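Local coordinates for LbaCas13a H328A (C2c2) (Lachnospiraceae bacterium NK4A179, PDB 5WLH), which is a CRISPR RNA-guided nuclease that targets RNA, captured here with its pre-crRNA bound, at residues A[138-143]-A[147-152]; A[173-178]-A[198-203]; A[509-514]-A[1250-1255]; A[629-634]-A[909-914]. All blocks are in the same frame, centred on the assembly; numbering follows the deposited sequence.

Interaction 1 (A[138-143]-A[147-152])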
loop_
_atom_site.group_PDB
_atom_site.type_symbol
_atom_site.label_atom_id
_atom_site.label_comp_id
_atom_site.label_asym_id
_atom_site.label_seq_id
_atom_site.Cartn_x
_atom_site.Cartn_y
_atom_site.Cartn_z
ATOM N N ALA A 138 9.238 2.931 -52.745
ATOM C CA ALA A 138 10.305 2.637 -53.694
ATOM C C ALA A 138 11.561 3.395 -53.281
ATOM O O ALA A 138 11.493 4.562 -52.883
ATOM C CB ALA A 138 9.901 3.024 -55.117
ATOM N N PHE A 139 12.708 2.726 -53.368
ATOM C CA PHE A 139 13.931 3.348 -52.873
ATOM C C PHE A 139 14.345 4.572 -53.689
ATOM O O PHE A 139 15.124 5.393 -53.191
ATOM C CB PHE A 139 15.054 2.316 -52.838
ATOM C CG PHE A 139 15.055 1.474 -51.595
ATOM C CD1 PHE A 139 15.537 1.982 -50.401
ATOM C CD2 PHE A 139 14.553 0.184 -51.616
ATOM C CE1 PHE A 139 15.540 1.210 -49.252
ATOM C CE2 PHE A 139 14.552 -0.591 -50.474
ATOM C CZ PHE A 139 15.048 -0.076 -49.284
ATOM N N GLU A 140 13.825 4.725 -54.913
ATOM C CA GLU A 140 14.135 5.906 -55.716
ATOM C C GLU A 140 13.757 7.197 -55.000
ATOM O O GLU A 140 14.407 8.231 -55.196
ATOM C CB GLU A 140 13.421 5.826 -57.065
ATOM C CG GLU A 140 14.049 4.853 -58.043
ATOM C CD GLU A 140 13.638 3.414 -57.793
ATOM O OE1 GLU A 140 14.058 2.543 -58.581
ATOM O OE2 GLU A 140 12.898 3.153 -56.817
ATOM N N THR A 141 12.719 7.158 -54.165
ATOM C CA THR A 141 12.278 8.314 -53.401
ATOM C C THR A 141 12.934 8.392 -52.022
ATOM O O THR A 141 12.471 9.148 -51.160
ATOM C CB THR A 141 10.751 8.299 -53.276
ATOM O OG1 THR A 141 10.344 7.173 -52.491
ATOM C CG2 THR A 141 10.110 8.193 -54.654
ATOM N N CYS A 142 14.001 7.624 -51.796
ATOM C CA CYS A 142 14.803 7.716 -50.582
ATOM C C CYS A 142 16.193 8.284 -50.863
ATOM O O CYS A 142 17.125 8.054 -50.084
ATOM C CB CYS A 142 14.906 6.344 -49.904
ATOM S SG CYS A 142 13.307 5.515 -49.586
ATOM N N GLY A 143 16.345 9.018 -51.963
ATOM C CA GLY A 143 17.620 9.616 -52.326
ATOM C C GLY A 143 18.603 8.666 -52.976
ATOM O O GLY A 143 19.809 8.750 -52.707
ATOM N N ALA A 147 19.583 1.579 -60.031
ATOM C CA ALA A 147 20.337 0.342 -59.871
ATOM C C ALA A 147 20.526 0.001 -58.398
ATOM O O ALA A 147 20.392 -1.159 -57.995
ATOM C CB ALA A 147 21.687 0.460 -60.585
ATOM N N THR A 148 20.828 1.002 -57.575
ATOM C CA THR A 148 20.985 0.745 -56.148
ATOM C C THR A 148 19.648 0.381 -55.510
ATOM O O THR A 148 19.584 -0.502 -54.645
ATOM C CB THR A 148 21.613 1.965 -55.479
ATOM O OG1 THR A 148 22.901 2.208 -56.065
ATOM C CG2 THR A 148 21.783 1.738 -53.991
ATOM N N ALA A 149 18.568 1.035 -55.949
ATOM C CA ALA A 149 17.241 0.725 -55.428
ATOM C C ALA A 149 16.914 -0.750 -55.608
ATOM O O ALA A 149 16.353 -1.383 -54.710
ATOM C CB ALA A 149 16.191 1.600 -56.113
ATOM N N GLU A 150 17.290 -1.324 -56.753
ATOM C CA GLU A 150 17.057 -2.746 -56.973
ATOM C C GLU A 150 17.831 -3.601 -55.975
ATOM O O GLU A 150 17.306 -4.600 -55.469
ATOM C CB GLU A 150 17.432 -3.128 -58.406
ATOM C CG GLU A 150 16.583 -4.250 -58.982
ATOM C CD GLU A 150 15.106 -3.898 -59.024
ATOM O OE1 GLU A 150 14.771 -2.793 -59.504
ATOM O OE2 GLU A 150 14.281 -4.724 -58.571
ATOM N N ARG A 151 19.081 -3.233 -55.678
ATOM C CA ARG A 151 19.850 -3.984 -54.690
ATOM C C ARG A 151 19.223 -3.873 -53.303
ATOM O O ARG A 151 19.055 -4.877 -52.601
ATOM C CB ARG A 151 21.297 -3.494 -54.658
ATOM C CG ARG A 151 22.165 -4.240 -53.674
ATOM C CD ARG A 151 23.545 -3.595 -53.590
ATOM N NE ARG A 151 24.398 -4.279 -52.631
ATOM C CZ ARG A 151 25.550 -3.796 -52.183
ATOM N NH1 ARG A 151 26.257 -4.491 -51.303
ATOM N NH2 ARG A 151 25.992 -2.619 -52.613
ATOM N N LEU A 152 18.883 -2.654 -52.889
ATOM C CA LEU A 152 18.326 -2.453 -51.553
ATOM C C LEU A 152 17.008 -3.195 -51.399
ATOM O O LEU A 152 16.790 -3.903 -50.406
ATOM C CB LEU A 152 18.145 -0.958 -51.288
ATOM C CG LEU A 152 19.430 -0.134 -51.354
ATOM C CD1 LEU A 152 19.263 1.231 -50.659
ATOM C CD2 LEU A 152 20.568 -0.910 -50.734
#

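Interaction 2 (A[173-178]-A[198-203])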
loop_
_atom_site.group_PDB
_atom_site.type_symbol
_atom_site.label_atom_id
_atom_site.label_comp_id
_atom_site.label_asym_id
_atom_site.label_seq_id
_atom_site.Cartn_x
_atom_site.Cartn_y
_atom_site.Cartn_z
ATOM N N VAL A 173 11.883 -28.335 -39.834
ATOM C CA VAL A 173 10.936 -27.734 -38.907
ATOM C C VAL A 173 9.529 -27.952 -39.438
ATOM O O VAL A 173 9.297 -28.028 -40.651
ATOM C CB VAL A 173 11.226 -26.234 -38.675
ATOM C CG1 VAL A 173 12.721 -26.000 -38.488
ATOM C CG2 VAL A 173 10.676 -25.393 -39.806
ATOM N N SER A 174 8.584 -28.081 -38.517
ATOM C CA SER A 174 7.176 -28.238 -38.847
ATOM C C SER A 174 6.463 -26.900 -38.720
ATOM O O SER A 174 7.026 -25.908 -38.255
ATOM C CB SER A 174 6.526 -29.273 -37.927
ATOM O OG SER A 174 6.649 -28.885 -36.567
ATOM N N GLU A 175 5.196 -26.884 -39.136
ATOM C CA GLU A 175 4.361 -25.720 -38.867
ATOM C C GLU A 175 4.168 -25.526 -37.368
ATOM O O GLU A 175 4.163 -24.390 -36.877
ATOM C CB GLU A 175 3.008 -25.859 -39.566
ATOM C CG GLU A 175 2.191 -24.582 -39.562
ATOM C CD GLU A 175 0.717 -24.809 -39.822
ATOM O OE1 GLU A 175 0.337 -24.989 -40.995
ATOM O OE2 GLU A 175 -0.069 -24.794 -38.851
ATOM N N ASP A 176 4.015 -26.624 -36.622
ATOM C CA ASP A 176 3.797 -26.513 -35.182
ATOM C C ASP A 176 5.022 -25.943 -34.480
ATOM O O ASP A 176 4.893 -25.190 -33.507
ATOM C CB ASP A 176 3.426 -27.875 -34.594
ATOM C CG ASP A 176 3.003 -27.786 -33.134
ATOM O OD1 ASP A 176 2.012 -27.083 -32.833
ATOM O OD2 ASP A 176 3.670 -28.414 -32.286
ATOM N N ILE A 177 6.218 -26.296 -34.949
ATOM C CA ILE A 177 7.427 -25.658 -34.440
ATOM C C ILE A 177 7.383 -24.159 -34.711
ATOM O O ILE A 177 7.717 -23.343 -33.842
ATOM C CB ILE A 177 8.673 -26.308 -35.063
ATOM C CG1 ILE A 177 8.870 -27.722 -34.508
ATOM C CG2 ILE A 177 9.900 -25.445 -34.822
ATOM C CD1 ILE A 177 9.737 -28.596 -35.380
ATOM N N ILE A 178 6.959 -23.774 -35.916
ATOM C CA ILE A 178 6.851 -22.358 -36.255
ATOM C C ILE A 178 5.817 -21.679 -35.363
ATOM O O ILE A 178 6.058 -20.596 -34.812
ATOM C CB ILE A 178 6.517 -22.198 -37.749
ATOM C CG1 ILE A 178 7.747 -22.538 -38.596
ATOM C CG2 ILE A 178 6.009 -20.789 -38.038
ATOM C CD1 ILE A 178 7.459 -22.782 -40.064
ATOM N N GLY A 198 2.244 -12.412 -41.300
ATOM C CA GLY A 198 3.286 -12.226 -42.296
ATOM C C GLY A 198 4.522 -13.047 -41.983
ATOM O O GLY A 198 5.121 -13.668 -42.871
ATOM N N LEU A 199 4.905 -13.087 -40.708
ATOM C CA LEU A 199 6.076 -13.864 -40.326
ATOM C C LEU A 199 5.837 -15.352 -40.526
ATOM O O LEU A 199 6.703 -16.063 -41.047
ATOM C CB LEU A 199 6.427 -13.573 -38.869
ATOM C CG LEU A 199 7.560 -14.398 -38.277
ATOM C CD1 LEU A 199 8.798 -14.328 -39.178
ATOM C CD2 LEU A 199 7.859 -13.846 -36.894
ATOM N N LYS A 200 4.668 -15.840 -40.113
ATOM C CA LYS A 200 4.366 -17.251 -40.315
ATOM C C LYS A 200 4.430 -17.623 -41.793
ATOM O O LYS A 200 5.006 -18.652 -42.158
ATOM C CB LYS A 200 2.993 -17.587 -39.749
ATOM C CG LYS A 200 2.553 -18.985 -40.158
ATOM C CD LYS A 200 1.679 -19.637 -39.131
ATOM C CE LYS A 200 1.526 -21.119 -39.451
ATOM N NZ LYS A 200 0.503 -21.727 -38.574
ATOM N N LYS A 201 3.849 -16.789 -42.651
ATOM C CA LYS A 201 3.862 -17.054 -44.087
ATOM C C LYS A 201 5.286 -17.095 -44.615
ATOM O O LYS A 201 5.647 -17.978 -45.403
ATOM C CB LYS A 201 3.056 -15.974 -44.807
ATOM C CG LYS A 201 2.992 -16.075 -46.323
ATOM C CD LYS A 201 1.752 -15.310 -46.827
ATOM C CE LYS A 201 1.644 -15.318 -48.354
ATOM N NZ LYS A 201 0.532 -14.425 -48.831
ATOM N N LEU A 202 6.111 -16.151 -44.165
ATOM C CA LEU A 202 7.517 -16.129 -44.541
ATOM C C LEU A 202 8.235 -17.392 -44.082
ATOM O O LEU A 202 9.005 -17.987 -44.846
ATOM C CB LEU A 202 8.173 -14.891 -43.939
ATOM C CG LEU A 202 9.693 -14.812 -43.939
ATOM C CD1 LEU A 202 10.159 -14.636 -45.334
ATOM C CD2 LEU A 202 10.141 -13.633 -43.083
ATOM N N LEU A 203 7.995 -17.824 -42.842
ATOM C CA LEU A 203 8.691 -19.003 -42.327
ATOM C C LEU A 203 8.231 -20.273 -43.028
ATOM O O LEU A 203 9.028 -21.192 -43.249
ATOM C CB LEU A 203 8.475 -19.127 -40.820
ATOM C CG LEU A 203 9.237 -18.076 -40.014
ATOM C CD1 LEU A 203 8.750 -18.065 -38.570
ATOM C CD2 LEU A 203 10.731 -18.369 -40.088
#

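Interaction 3 (A[509-514]-A[1250-1255])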
loop_
_atom_site.group_PDB
_atom_site.type_symbol
_atom_site.label_atom_id
_atom_site.label_comp_id
_atom_site.label_asym_id
_atom_site.label_seq_id
_atom_site.Cartn_x
_atom_site.Cartn_y
_atom_site.Cartn_z
ATOM N N ALA A 509 -5.199 2.503 19.228
ATOM C CA ALA A 509 -5.000 3.051 20.561
ATOM C C ALA A 509 -6.313 3.048 21.325
ATOM O O ALA A 509 -6.355 2.682 22.507
ATOM C CB ALA A 509 -4.438 4.472 20.472
ATOM N N ALA A 510 -7.397 3.439 20.651
ATOM C CA ALA A 510 -8.718 3.415 21.276
ATOM C C ALA A 510 -9.107 1.996 21.663
ATOM O O ALA A 510 -9.598 1.749 22.772
ATOM C CB ALA A 510 -9.751 4.028 20.327
ATOM N N ARG A 511 -8.899 1.043 20.750
ATOM C CA ARG A 511 -9.172 -0.357 21.055
ATOM C C ARG A 511 -8.399 -0.813 22.288
ATOM O O ARG A 511 -8.971 -1.410 23.213
ATOM C CB ARG A 511 -8.817 -1.233 19.845
ATOM C CG ARG A 511 -8.967 -2.723 20.125
ATOM C CD ARG A 511 -10.394 -3.020 20.609
ATOM N NE ARG A 511 -10.639 -4.453 20.743
ATOM C CZ ARG A 511 -11.837 -4.974 20.972
ATOM N NH1 ARG A 511 -12.895 -4.174 21.107
ATOM N NH2 ARG A 511 -11.982 -6.287 21.067
ATOM N N HIS A 512 -7.086 -0.557 22.317
ATOM C CA HIS A 512 -6.291 -1.030 23.442
ATOM C C HIS A 512 -6.747 -0.393 24.747
ATOM O O HIS A 512 -6.910 -1.085 25.756
ATOM C CB HIS A 512 -4.811 -0.785 23.186
ATOM C CG HIS A 512 -4.308 -1.539 21.999
ATOM N ND1 HIS A 512 -3.199 -1.157 21.278
ATOM C CD2 HIS A 512 -4.789 -2.648 21.394
ATOM C CE1 HIS A 512 -3.013 -2.005 20.282
ATOM N NE2 HIS A 512 -3.966 -2.918 20.329
ATOM N N LEU A 513 -6.960 0.921 24.750
ATOM C CA LEU A 513 -7.423 1.563 25.979
ATOM C C LEU A 513 -8.788 1.029 26.393
ATOM O O LEU A 513 -9.065 0.867 27.586
ATOM C CB LEU A 513 -7.483 3.077 25.803
ATOM C CG LEU A 513 -8.012 3.891 27.002
ATOM C CD1 LEU A 513 -7.279 3.540 28.298
ATOM C CD2 LEU A 513 -7.872 5.361 26.704
ATOM N N SER A 514 -9.664 0.773 25.425
ATOM C CA SER A 514 -11.004 0.298 25.761
ATOM C C SER A 514 -10.987 -1.146 26.247
ATOM O O SER A 514 -11.861 -1.547 27.029
ATOM C CB SER A 514 -11.927 0.432 24.548
ATOM O OG SER A 514 -11.928 -0.735 23.755
ATOM N N GLU A 1250 -14.099 -0.877 12.210
ATOM C CA GLU A 1250 -13.423 0.126 13.025
ATOM C C GLU A 1250 -13.754 -0.020 14.501
ATOM O O GLU A 1250 -12.967 0.408 15.358
ATOM C CB GLU A 1250 -13.755 1.539 12.556
ATOM C CG GLU A 1250 -12.830 2.556 13.226
ATOM C CD GLU A 1250 -12.712 3.851 12.470
ATOM O OE1 GLU A 1250 -13.428 4.010 11.465
ATOM O OE2 GLU A 1250 -11.888 4.701 12.878
ATOM N N HIS A 1251 -14.905 -0.588 14.822
ATOM C CA HIS A 1251 -15.246 -0.858 16.206
ATOM C C HIS A 1251 -14.782 -2.222 16.670
ATOM O O HIS A 1251 -15.148 -2.634 17.777
ATOM C CB HIS A 1251 -16.753 -0.739 16.423
ATOM C CG HIS A 1251 -17.297 0.589 16.018
ATOM N ND1 HIS A 1251 -18.611 0.775 15.652
ATOM C CD2 HIS A 1251 -16.697 1.798 15.916
ATOM C CE1 HIS A 1251 -18.799 2.046 15.344
ATOM N NE2 HIS A 1251 -17.653 2.687 15.491
ATOM N N PHE A 1252 -13.999 -2.936 15.853
ATOM C CA PHE A 1252 -13.372 -4.173 16.285
ATOM C C PHE A 1252 -14.420 -5.207 16.706
ATOM O O PHE A 1252 -14.175 -6.005 17.610
ATOM C CB PHE A 1252 -12.365 -3.903 17.418
ATOM C CG PHE A 1252 -11.098 -3.197 16.944
ATOM C CD1 PHE A 1252 -11.119 -1.843 16.599
ATOM C CD2 PHE A 1252 -9.913 -3.895 16.804
ATOM C CE1 PHE A 1252 -9.964 -1.198 16.145
ATOM C CE2 PHE A 1252 -8.741 -3.257 16.346
ATOM C CZ PHE A 1252 -8.770 -1.916 16.016
ATOM N N ARG A 1253 -15.590 -5.182 16.056
ATOM C CA ARG A 1253 -16.676 -6.080 16.454
ATOM C C ARG A 1253 -16.319 -7.537 16.198
ATOM O O ARG A 1253 -16.812 -8.426 16.898
ATOM C CB ARG A 1253 -17.964 -5.724 15.710
ATOM C CG ARG A 1253 -18.429 -4.285 15.885
ATOM C CD ARG A 1253 -18.752 -3.987 17.347
ATOM N NE ARG A 1253 -19.641 -4.993 17.922
ATOM C CZ ARG A 1253 -19.726 -5.258 19.223
ATOM N NH1 ARG A 1253 -18.973 -4.592 20.091
ATOM N NH2 ARG A 1253 -20.557 -6.197 19.657
ATOM N N TYR A 1254 -15.470 -7.801 15.196
ATOM C CA TYR A 1254 -15.043 -9.171 14.940
ATOM C C TYR A 1254 -14.543 -9.839 16.209
ATOM O O TYR A 1254 -14.811 -11.024 16.452
ATOM C CB TYR A 1254 -13.945 -9.168 13.881
ATOM C CG TYR A 1254 -13.174 -10.460 13.782
ATOM C CD1 TYR A 1254 -13.672 -11.526 13.055
ATOM C CD2 TYR A 1254 -11.927 -10.592 14.373
ATOM C CE1 TYR A 1254 -12.961 -12.708 12.939
ATOM C CE2 TYR A 1254 -11.195 -11.770 14.255
ATOM C CZ TYR A 1254 -11.722 -12.821 13.538
ATOM O OH TYR A 1254 -11.005 -13.989 13.423
ATOM N N TYR A 1255 -13.806 -9.094 17.027
ATOM C CA TYR A 1255 -13.151 -9.656 18.195
ATOM C C TYR A 1255 -14.114 -9.919 19.339
ATOM O O TYR A 1255 -13.734 -10.600 20.294
ATOM C CB TYR A 1255 -12.028 -8.733 18.663
ATOM C CG TYR A 1255 -10.901 -8.665 17.651
ATOM C CD1 TYR A 1255 -10.087 -9.772 17.433
ATOM C CD2 TYR A 1255 -10.667 -7.519 16.893
ATOM C CE1 TYR A 1255 -9.047 -9.735 16.510
ATOM C CE2 TYR A 1255 -9.613 -7.485 15.939
ATOM C CZ TYR A 1255 -8.817 -8.598 15.773
ATOM O OH TYR A 1255 -7.781 -8.609 14.850
#

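Interaction 4 (A[629-634]-A[909-914])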
loop_
_atom_site.group_PDB
_atom_site.type_symbol
_atom_site.label_atom_id
_atom_site.label_comp_id
_atom_site.label_asym_id
_atom_site.label_seq_id
_atom_site.Cartn_x
_atom_site.Cartn_y
_atom_site.Cartn_z
ATOM N N GLU A 629 6.387 13.789 31.249
ATOM C CA GLU A 629 7.651 14.057 31.928
ATOM C C GLU A 629 8.023 12.901 32.845
ATOM O O GLU A 629 9.189 12.508 32.915
ATOM C CB GLU A 629 7.585 15.368 32.713
ATOM C CG GLU A 629 8.866 15.640 33.492
ATOM C CD GLU A 629 8.913 17.034 34.067
ATOM O OE1 GLU A 629 7.834 17.551 34.419
ATOM O OE2 GLU A 629 10.026 17.601 34.178
ATOM N N HIS A 630 7.037 12.337 33.544
ATOM C CA HIS A 630 7.308 11.204 34.419
ATOM C C HIS A 630 7.894 10.045 33.630
ATOM O O HIS A 630 8.829 9.382 34.087
ATOM C CB HIS A 630 6.025 10.790 35.136
ATOM C CG HIS A 630 6.230 9.780 36.224
ATOM N ND1 HIS A 630 6.099 8.423 36.013
ATOM C CD2 HIS A 630 6.541 9.928 37.534
ATOM C CE1 HIS A 630 6.328 7.779 37.144
ATOM N NE2 HIS A 630 6.601 8.669 38.082
ATOM N N GLU A 631 7.380 9.808 32.423
ATOM C CA GLU A 631 7.899 8.716 31.608
ATOM C C GLU A 631 9.289 9.021 31.065
ATOM O O GLU A 631 10.122 8.117 30.969
ATOM C CB GLU A 631 6.915 8.405 30.477
ATOM C CG GLU A 631 5.615 7.863 31.018
ATOM C CD GLU A 631 5.016 6.766 30.155
ATOM O OE1 GLU A 631 4.558 7.091 29.039
ATOM O OE2 GLU A 631 4.993 5.594 30.598
ATOM N N THR A 632 9.567 10.277 30.695
ATOM C CA THR A 632 10.916 10.605 30.237
ATOM C C THR A 632 11.938 10.333 31.329
ATOM O O THR A 632 13.073 9.945 31.037
ATOM C CB THR A 632 11.048 12.069 29.791
ATOM O OG1 THR A 632 10.912 12.949 30.920
ATOM C CG2 THR A 632 10.042 12.430 28.736
ATOM N N GLU A 633 11.540 10.499 32.591
ATOM C CA GLU A 633 12.486 10.312 33.682
ATOM C C GLU A 633 12.961 8.871 33.797
ATOM O O GLU A 633 14.014 8.626 34.393
ATOM C CB GLU A 633 11.865 10.785 34.996
ATOM C CG GLU A 633 11.970 12.295 35.182
ATOM C CD GLU A 633 10.977 12.837 36.191
ATOM O OE1 GLU A 633 10.301 12.024 36.861
ATOM O OE2 GLU A 633 10.883 14.076 36.321
ATOM N N ARG A 634 12.238 7.908 33.226
ATOM C CA ARG A 634 12.684 6.527 33.336
ATOM C C ARG A 634 13.500 6.062 32.133
ATOM O O ARG A 634 14.062 4.965 32.178
ATOM C CB ARG A 634 11.492 5.583 33.582
ATOM C CG ARG A 634 10.423 5.509 32.512
ATOM C CD ARG A 634 9.246 4.626 32.973
ATOM N NE ARG A 634 9.620 3.213 33.004
ATOM C CZ ARG A 634 8.888 2.221 32.498
ATOM N NH1 ARG A 634 7.709 2.470 31.934
ATOM N NH2 ARG A 634 9.322 0.971 32.577
ATOM N N VAL A 909 -1.560 8.545 21.683
ATOM C CA VAL A 909 -1.928 7.580 20.647
ATOM C C VAL A 909 -0.824 6.540 20.473
ATOM O O VAL A 909 -1.089 5.333 20.501
ATOM C CB VAL A 909 -2.270 8.290 19.325
ATOM C CG1 VAL A 909 -2.374 7.274 18.177
ATOM C CG2 VAL A 909 -3.596 9.002 19.469
ATOM N N SER A 910 0.429 6.983 20.327
ATOM C CA SER A 910 1.498 6.005 20.109
ATOM C C SER A 910 1.728 5.163 21.353
ATOM O O SER A 910 2.061 3.975 21.250
ATOM C CB SER A 910 2.797 6.696 19.695
ATOM O OG SER A 910 3.334 7.475 20.751
ATOM N N ARG A 911 1.510 5.751 22.528
ATOM C CA ARG A 911 1.808 5.053 23.771
ATOM C C ARG A 911 0.876 3.871 23.993
ATOM O O ARG A 911 1.251 2.916 24.677
ATOM C CB ARG A 911 1.724 6.033 24.948
ATOM C CG ARG A 911 2.269 5.480 26.257
ATOM C CD ARG A 911 3.755 5.209 26.198
ATOM N NE ARG A 911 4.229 4.753 27.505
ATOM C CZ ARG A 911 4.255 3.479 27.899
ATOM N NH1 ARG A 911 3.859 2.500 27.089
ATOM N NH2 ARG A 911 4.690 3.182 29.113
ATOM N N PHE A 912 -0.339 3.921 23.442
ATOM C CA PHE A 912 -1.309 2.847 23.611
ATOM C C PHE A 912 -1.225 1.795 22.513
ATOM O O PHE A 912 -2.130 0.966 22.398
ATOM C CB PHE A 912 -2.722 3.428 23.686
ATOM C CG PHE A 912 -3.121 3.776 25.084
ATOM C CD1 PHE A 912 -3.612 2.800 25.933
ATOM C CD2 PHE A 912 -2.920 5.054 25.573
ATOM C CE1 PHE A 912 -3.937 3.099 27.229
ATOM C CE2 PHE A 912 -3.248 5.368 26.880
ATOM C CZ PHE A 912 -3.753 4.387 27.710
ATOM N N LEU A 913 -0.161 1.804 21.719
ATOM C CA LEU A 913 0.016 0.791 20.685
ATOM C C LEU A 913 0.833 -0.379 21.214
ATOM O O LEU A 913 1.506 -0.278 22.231
ATOM C CB LEU A 913 0.718 1.393 19.471
ATOM C CG LEU A 913 0.019 2.558 18.784
ATOM C CD1 LEU A 913 0.911 3.088 17.663
ATOM C CD2 LEU A 913 -1.354 2.089 18.251
ATOM N N SER A 914 0.767 -1.507 20.506
ATOM C CA SER A 914 1.756 -2.545 20.746
ATOM C C SER A 914 3.133 -2.016 20.345
ATOM O O SER A 914 3.231 -1.067 19.560
ATOM C CB SER A 914 1.428 -3.801 19.939
ATOM O OG SER A 914 1.700 -3.556 18.577
HETATM O O HOH W 1 6.538 0.472 30.137
#

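Interaction 1 (A[138-143]-A[147-152])
Phe139 and Leu152 meet through a CH-pi contact: Leu152 CB sits over one face of the aromatic ring, 3.6 Å from the centroid of the Phe139 ring and only 7° off the ring normal. The two side chains cross at about a right angle, and the leucine also brings CD1 to 3.8 Å from Phe139 CD1. Plain apolar packing continues at the root of the aromatic side chain, where Phe139 CB touches Ala149 CB at 3.5 Å. This is a short 3-10 turn in the loop after helix 115-130, folded back on the start of helix 146-155; Tyr121 of helix 115-130 stacks on the Phe139 ring, while Leu152 also reaches Ala117 and Phe118 of that helix. The polar residue at the border is Glu140. Its chain bends at chi2 (81°), swinging the carboxylate back until OE1 lies 3.4 Å from Ala149 CB, a van der Waals touch at the solvent-facing margin. Hydrogen bonding serves the turn itself: Ala138 O receives both Thr141 N, at 3.1 Å, and Thr141 OG1, at 2.9 Å, the hydroxyl approaching in the carbonyl plane.

Interaction 2 (A[173-178]-A[198-203])
Ile178 and Leu203 form the apolar side of a helix-loop-helix arrangement in which the first turn of helix 175-185 packs on the middle of helix 193-206. Their side chains slide past each other in opposite directions. Ile178 CD1 lies 3.9 Å from Leu203 CB, and the other branch, Ile178 CG2, reaches Leu203 CD1, also at 3.9 Å, giving the leucine two points of support. Both residues are buried, and Ile165 of helix 158-166 adds to the packing on Leu203.

The polar side is looser and partly exposed. Here Glu175 and Lys200 lean toward each other from the two helices, and Lys200 NZ makes a weak hydrogen bond, within a salt bridge, to Glu175 OE2. The lysine has CG anti to its backbone nitrogen (chi1 170°), which sends the long chain out toward Glu175 on the other helix. The stronger partner of the ammonium group is Asp179, on the same helix as Glu175, so the lysine probably offsets the repulsion between the two neighbouring carboxylates. Besides the charged atoms, Lys200 CE rests 3.5 Å from Glu175 CG. Just before the helix, Ser174 serves as N-cap: its OG accepts from Ile177 N at 3.1 Å, with an N-H...O angle of 160°.

Interaction 3 (A[509-514]-A[1250-1255])
A Schellman motif closes helix 1239-1250, and its C-prime residue, Phe1252, packs directly on Arg511 of helix 486-517. The sequence from Arg1246 to His1251 fits the R-X4-H signature of HEPN ribonuclease domains, so the contact lies at the end of what is probably the HEPN2 nuclease motif. Positive phi at Phe1252 (60°) lets the chain turn there, with Phe1252 N bonded to Ile1249 O and Arg1253 N to Tyr1248 O.

The arginine crosses the phenylalanine obliquely, meeting it from the ring to CB. Its CG sits over one ring face, toward the rim, 3.8 Å from the centroid of the Phe1252 ring in a CH-pi contact. A bend at chi2 (56°) then carries the chain on past the ring, and the guanidinium spreads above Phe1252 CB, 3.7 Å from Arg511 CZ, its plane only 12° from that of the aromatic ring. Glu1049 holds this charged end by a salt bridge to Arg511 NE, while Phe508 meets the Phe1252 ring edge-to-face. An alanine at Arg511 would lose the cover over the Phe1252 face and is likely to cost Glu1049 this salt bridge. Farther along, the next turn of chain supplies Tyr1255, whose CB approaches Arg511 NH2 to 3.4 Å.

Interaction 4 (A[629-634]-A[909-914])
The backbones of Glu631 and Arg911 stand well apart, 10.6 Å between their CA atoms, near the C-terminal ends of helices 621-632 and 901-911. Long side chains from opposite directions bridge the distance. Arg911 presents the NE side of its guanidinium: NE donates to Glu631 OE1 at 2.8 Å and NH2 donates to Glu631 OE2, also at 2.8 Å. Both oxygens are met on the syn side, and the two flat groups are nearly coplanar, their planes 6° apart, so the paired bonds fix the rotation of both. CG of Arg911 stands anti to the backbone N (chi1 -169°) and the chain bends at chi2, bringing the guanidinium edge round to the acid.

Tyr907 OH is hydrogen-bonded to Glu631 OE1 as well, while Leu973 of helix 960-974 packs against both partners. Arg634 NH1 comes within 4.2 Å of Arg911 NH2, a like-charge approach that the glutamate probably tempers. A water accepts from Arg634 NH1 at 2.9 Å and, weakly, from Arg911 NH2. A leucine in place of Arg911 would probably leave the buried Glu631 carboxylate without its countercharge and freer to turn. The arrangement is a bidentate, side-on arginine-carboxylate salt bridge joining two helix ends, about 6 Å at nearest atoms from the bound RNA.

In the fold
From the N terminus, interaction 1 closes a very short loop, folding the segment after helix 115-130 back onto helix 146-155, and interaction 2 follows in series, joining helices 175-185 and 193-206; their centres lie about 30 Å apart on the same side of the chain's centre. The remaining two sit across that centre. Interaction 3 spans more than 700 residues, tying helix 486-517 to the region after helix 1239-1250, and interaction 4 is nested within that span, linking helix 621-632 to helix 901-911. These last two touch: His512 ND1 probably hydrogen-bonds Phe912 O, and Leu513 packs on the Phe912 ring. Helix 486-517 thus meets segments 1250-1255 and 909-914 alike, connecting sequence-distant parts of the nuclease.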